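Cystathionine beta-lyase family protein, YNBB B.subtilis ortholog (PDB 3HVY) is probably a pyridoxal-phosphate-dependent lyase of the methionine gamma-lyase family, related to cystathionine beta-lyase and possibly involved in aluminium resistance. Local coordinates at residues E303-M315 and G408-L422. Residues are numbered along the deposited sequence; the frame is centred on the assembly and turned at random.
With EDO (1,2-ethanediol), chain Y.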
loop_
_atom_site.group_PDB
_atom_site.type_symbol
_atom_site.label_atom_id
_atom_site.label_comp_id
_atom_site.label_asym_id
_atom_site.label_seq_id
_atom_site.Cartn_x
_atom_site.Cartn_y
_atom_site.Cartn_z
ATOM N N GLU D 303 7.336 11.299 -25.041
ATOM C CA GLU D 303 6.613 12.528 -24.742
ATOM C C GLU D 303 7.593 13.586 -24.184
ATOM O O GLU D 303 7.522 14.764 -24.550
ATOM C CB GLU D 303 5.505 12.291 -23.729
ATOM C CG GLU D 303 4.359 11.385 -24.212
ATOM C CD GLU D 303 3.655 11.940 -25.440
ATOM O OE1 GLU D 303 3.047 13.025 -25.341
ATOM O OE2 GLU D 303 3.701 11.286 -26.517
ATOM N N ALA D 304 8.511 13.155 -23.328
ATOM C CA ALA D 304 9.473 14.085 -22.699
ATOM C C ALA D 304 10.497 14.550 -23.744
ATOM O O ALA D 304 10.842 15.716 -23.788
ATOM C CB ALA D 304 10.128 13.428 -21.505
ATOM N N VAL D 305 10.931 13.649 -24.621
ATOM C CA VAL D 305 11.799 14.004 -25.721
ATOM C C VAL D 305 11.140 15.063 -26.601
ATOM O O VAL D 305 11.766 16.077 -26.910
ATOM C CB VAL D 305 12.276 12.803 -26.552
ATOM C CG1 VAL D 305 13.175 13.268 -27.735
ATOM C CG2 VAL D 305 13.065 11.746 -25.693
ATOM N N LYS D 306 9.889 14.850 -27.009
ATOM C CA LYS D 306 9.164 15.827 -27.799
ATOM C C LYS D 306 9.084 17.152 -27.103
ATOM O O LYS D 306 9.219 18.151 -27.744
ATOM C CB LYS D 306 7.791 15.299 -28.159
ATOM C CG LYS D 306 7.858 14.159 -29.181
ATOM C CD LYS D 306 6.416 13.669 -29.559
ATOM C CE LYS D 306 6.480 12.486 -30.543
ATOM N NZ LYS D 306 5.177 12.035 -31.123
ATOM N N GLY D 307 8.876 17.164 -25.788
ATOM C CA GLY D 307 8.861 18.400 -25.030
ATOM C C GLY D 307 10.187 19.097 -25.074
ATOM O O GLY D 307 10.246 20.295 -25.241
ATOM N N ALA D 308 11.268 18.339 -24.985
ATOM C CA ALA D 308 12.604 18.922 -25.022
ATOM C C ALA D 308 12.903 19.609 -26.408
ATOM O O ALA D 308 13.369 20.745 -26.493
ATOM C CB ALA D 308 13.659 17.801 -24.731
ATOM N N VAL D 309 12.575 18.893 -27.475
ATOM C CA VAL D 309 12.784 19.318 -28.862
ATOM C C VAL D 309 11.938 20.513 -29.210
ATOM O O VAL D 309 12.409 21.429 -29.851
ATOM C CB VAL D 309 12.547 18.097 -29.830
ATOM C CG1 VAL D 309 12.445 18.541 -31.304
ATOM C CG2 VAL D 309 13.664 16.990 -29.644
ATOM N N PHE D 310 10.662 20.498 -28.808
ATOM C CA PHE D 310 9.783 21.662 -28.987
ATOM C C PHE D 310 10.316 22.849 -28.166
ATOM O O PHE D 310 10.396 23.986 -28.639
ATOM C CB PHE D 310 8.364 21.326 -28.527
ATOM C CG PHE D 310 7.438 22.520 -28.463
ATOM C CD1 PHE D 310 6.936 23.093 -29.620
ATOM C CD2 PHE D 310 7.125 23.116 -27.253
ATOM C CE1 PHE D 310 6.096 24.198 -29.554
ATOM C CE2 PHE D 310 6.335 24.240 -27.179
ATOM C CZ PHE D 310 5.805 24.784 -28.331
ATOM N N CYS D 311 10.718 22.597 -26.938
ATOM C CA CYS D 311 11.311 23.686 -26.139
ATOM C C CYS D 311 12.543 24.316 -26.848
ATOM O O CYS D 311 12.677 25.542 -26.942
ATOM C CB CYS D 311 11.696 23.149 -24.764
ATOM S SG CYS D 311 12.483 24.385 -23.698
ATOM N N ALA D 312 13.486 23.469 -27.270
ATOM C CA ALA D 312 14.650 23.866 -28.050
ATOM C C ALA D 312 14.276 24.813 -29.208
ATOM O O ALA D 312 14.901 25.841 -29.385
ATOM C CB ALA D 312 15.388 22.578 -28.635
ATOM N N ARG D 313 13.298 24.416 -30.030
ATOM C CA ARG D 313 12.933 25.237 -31.180
ATOM C C ARG D 313 12.254 26.528 -30.791
ATOM O O ARG D 313 12.659 27.588 -31.270
ATOM C CB ARG D 313 12.073 24.514 -32.202
ATOM C CG ARG D 313 11.858 25.322 -33.466
ATOM C CD ARG D 313 13.167 25.833 -34.055
ATOM N NE ARG D 313 13.007 26.283 -35.462
ATOM C CZ ARG D 313 13.960 26.834 -36.218
ATOM N NH1 ARG D 313 15.208 27.060 -35.755
ATOM N NH2 ARG D 313 13.642 27.240 -37.441
ATOM N N ILE D 314 11.254 26.467 -29.903
ATOM C CA ILE D 314 10.552 27.687 -29.554
ATOM C C ILE D 314 11.454 28.698 -28.817
ATOM O O ILE D 314 11.380 29.884 -29.083
ATOM C CB ILE D 314 9.224 27.440 -28.819
ATOM C CG1 ILE D 314 8.316 28.682 -28.971
ATOM C CG2 ILE D 314 9.439 27.042 -27.318
ATOM C CD1 ILE D 314 6.882 28.509 -28.291
HETATM N N MSE D 315 12.339 28.252 -27.941
HETATM C CA MSE D 315 13.186 29.212 -27.233
HETATM C C MSE D 315 14.177 29.819 -28.246
HETATM O O MSE D 315 14.555 30.980 -28.165
HETATM C CB MSE D 315 13.900 28.548 -26.054
HETATM C CG MSE D 315 12.956 27.970 -24.987
HETATM SE SE MSE D 315 11.760 29.305 -24.294
HETATM C CE MSE D 315 13.024 30.328 -23.226
ATOM N N GLY D 408 7.970 15.566 -18.721
ATOM C CA GLY D 408 6.651 15.845 -19.194
ATOM C C GLY D 408 5.930 14.520 -19.413
ATOM O O GLY D 408 6.221 13.788 -20.387
ATOM N N LEU D 409 4.998 14.207 -18.516
ATOM C CA LEU D 409 4.240 12.957 -18.643
ATOM C C LEU D 409 3.507 12.947 -19.959
ATOM O O LEU D 409 3.226 11.880 -20.510
ATOM C CB LEU D 409 3.269 12.784 -17.501
ATOM C CG LEU D 409 3.908 12.662 -16.101
ATOM C CD1 LEU D 409 2.869 12.827 -15.018
ATOM C CD2 LEU D 409 4.746 11.372 -15.929
ATOM N N THR D 410 3.154 14.133 -20.464
ATOM C CA THR D 410 2.555 14.226 -21.782
ATOM C C THR D 410 3.192 15.398 -22.486
ATOM O O THR D 410 3.716 16.363 -21.846
ATOM C CB THR D 410 1.027 14.417 -21.746
ATOM O OG1 THR D 410 0.715 15.744 -21.320
ATOM C CG2 THR D 410 0.351 13.424 -20.884
ATOM N N PHE D 411 3.260 15.308 -23.803
ATOM C CA PHE D 411 3.792 16.421 -24.561
ATOM C C PHE D 411 2.930 17.673 -24.370
ATOM O O PHE D 411 3.446 18.814 -24.317
ATOM C CB PHE D 411 3.869 16.076 -26.061
ATOM C CG PHE D 411 4.188 17.232 -26.917
ATOM C CD1 PHE D 411 5.409 17.878 -26.789
ATOM C CD2 PHE D 411 3.266 17.715 -27.824
ATOM C CE1 PHE D 411 5.697 18.946 -27.543
ATOM C CE2 PHE D 411 3.547 18.792 -28.578
ATOM C CZ PHE D 411 4.776 19.420 -28.454
ATOM N N ASP D 412 1.626 17.492 -24.317
ATOM C CA ASP D 412 0.758 18.658 -24.114
ATOM C C ASP D 412 1.165 19.400 -22.840
ATOM O O ASP D 412 1.218 20.642 -22.792
ATOM C CB ASP D 412 -0.699 18.217 -24.051
ATOM C CG ASP D 412 -1.295 17.941 -25.437
ATOM O OD1 ASP D 412 -1.087 18.769 -26.364
ATOM O OD2 ASP D 412 -1.979 16.906 -25.624
ATOM N N HIS D 413 1.445 18.661 -21.781
ATOM C CA HIS D 413 1.873 19.318 -20.561
ATOM C C HIS D 413 3.181 20.077 -20.741
ATOM O O HIS D 413 3.255 21.261 -20.442
ATOM C CB HIS D 413 1.969 18.336 -19.380
ATOM C CG HIS D 413 2.276 19.014 -18.086
ATOM N ND1 HIS D 413 3.044 18.429 -17.102
ATOM C CD2 HIS D 413 1.970 20.261 -17.640
ATOM C CE1 HIS D 413 3.165 19.277 -16.088
ATOM N NE2 HIS D 413 2.508 20.389 -16.384
ATOM N N ALA D 414 4.180 19.422 -21.297
ATOM C CA ALA D 414 5.479 20.057 -21.564
ATOM C C ALA D 414 5.354 21.331 -22.380
ATOM O O ALA D 414 5.917 22.400 -22.060
ATOM C CB ALA D 414 6.393 19.040 -22.276
ATOM N N LYS D 415 4.584 21.210 -23.452
ATOM C CA LYS D 415 4.319 22.333 -24.401
ATOM C C LYS D 415 3.640 23.477 -23.672
ATOM O O LYS D 415 4.102 24.614 -23.722
ATOM C CB LYS D 415 3.492 21.746 -25.578
ATOM C CG LYS D 415 2.661 22.638 -26.452
ATOM C CD LYS D 415 1.922 21.739 -27.475
ATOM C CE LYS D 415 0.549 21.476 -27.066
ATOM N NZ LYS D 415 -0.093 20.646 -28.092
ATOM N N LEU D 416 2.604 23.178 -22.910
ATOM C CA LEU D 416 1.871 24.222 -22.174
ATOM C C LEU D 416 2.779 24.908 -21.153
ATOM O O LEU D 416 2.768 26.131 -20.998
ATOM C CB LEU D 416 0.627 23.612 -21.490
ATOM C CG LEU D 416 -0.508 23.173 -22.476
ATOM C CD1 LEU D 416 -1.644 22.337 -21.842
ATOM C CD2 LEU D 416 -1.087 24.391 -23.168
ATOM N N GLY D 417 3.594 24.108 -20.496
ATOM C CA GLY D 417 4.542 24.621 -19.521
ATOM C C GLY D 417 5.521 25.582 -20.147
ATOM O O GLY D 417 5.777 26.651 -19.593
ATOM N N VAL D 418 6.063 25.226 -21.317
ATOM C CA VAL D 418 6.999 26.129 -21.986
ATOM C C VAL D 418 6.335 27.440 -22.400
ATOM O O VAL D 418 6.938 28.503 -22.257
ATOM C CB VAL D 418 7.715 25.417 -23.152
ATOM C CG1 VAL D 418 8.594 26.413 -23.995
ATOM C CG2 VAL D 418 8.506 24.254 -22.577
ATOM N N LEU D 419 5.093 27.367 -22.891
ATOM C CA LEU D 419 4.390 28.550 -23.296
ATOM C C LEU D 419 4.143 29.438 -22.076
ATOM O O LEU D 419 4.345 30.661 -22.148
ATOM C CB LEU D 419 3.057 28.234 -23.975
ATOM C CG LEU D 419 3.084 27.359 -25.226
ATOM C CD1 LEU D 419 1.653 27.248 -25.804
ATOM C CD2 LEU D 419 4.104 27.884 -26.277
ATOM N N ILE D 420 3.729 28.831 -20.967
ATOM C CA ILE D 420 3.510 29.594 -19.759
ATOM C C ILE D 420 4.815 30.224 -19.307
ATOM O O ILE D 420 4.885 31.414 -19.083
ATOM C CB ILE D 420 2.907 28.733 -18.627
ATOM C CG1 ILE D 420 1.474 28.390 -18.985
ATOM C CG2 ILE D 420 2.950 29.476 -17.290
ATOM C CD1 ILE D 420 0.926 27.164 -18.223
ATOM N N ALA D 421 5.869 29.436 -19.236
ATOM C CA ALA D 421 7.158 29.970 -18.852
ATOM C C ALA D 421 7.669 31.076 -19.816
ATOM O O ALA D 421 8.145 32.138 -19.381
ATOM C CB ALA D 421 8.167 28.831 -18.736
ATOM N N LEU D 422 7.593 30.829 -21.124
ATOM C CA LEU D 422 8.079 31.797 -22.114
ATOM C C LEU D 422 7.312 33.129 -22.061
ATOM O O LEU D 422 7.889 34.190 -22.295
ATOM C CB LEU D 422 7.992 31.187 -23.520
ATOM C CG LEU D 422 8.451 32.059 -24.710
ATOM C CD1 LEU D 422 9.857 32.675 -24.505
ATOM C CD2 LEU D 422 8.367 31.250 -26.056
HETATM C C1 EDO Y . 1.788 13.671 -28.741
HETATM O O1 EDO Y . 1.605 13.810 -27.342
HETATM C C2 EDO Y . 3.182 13.154 -29.003
HETATM O O2 EDO Y . 3.262 11.722 -29.077
HETATM O O HOH W 1 0.101 14.865 -25.246
#
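Phe411 reaches across to helix 303-315 as a knob set among Glu303, Lys306, Gly307 and Phe310. CB lies 3.2 Å from Glu303 OE1, close to the carboxylate that binds the same residue's backbone. With CG anti to the backbone N, the ring is brought edge-on to Gly307, where CD1 comes 3.7 Å from Gly307 N. CE1 lies 3.6 Å from Lys306 O and also touches Phe310 CB, and CZ ends beside Phe310 CB and CG. The two rings form an offset edge-to-face pair, the Phe411 edge toward the Phe310 face, with planes at 89°. Glu303 OE1 accepts from Phe411 N at 2.8 Å, on the anti side, 19° out of the carboxylate plane, and also from the bound ethanediol; at the N-cap, Thr410 OG1 takes His413 N and is further bonded to Gln46 of the second subunit. In this PLP-dependent transferase-like fold, the contact lays the long helix 287-317 against the C-terminal helix 411-422, which follows strand 402-406, the central strand of the five-stranded antiparallel sheet. The axes of segments 303-315 and 411-422 cross at -26° and approach to 8.4 Å, a closeness matched by Gly307 CA meeting Ala414 CB. Farther along, Ile314 CG2 presses on Val418 CG1 at 3.5 Å, tight for two carbons, while Ile314 CD1 touches Leu419 CD2 and Leu422 CD2. The selenium of Met315 slides past Leu422, 3.9 Å from its CD1.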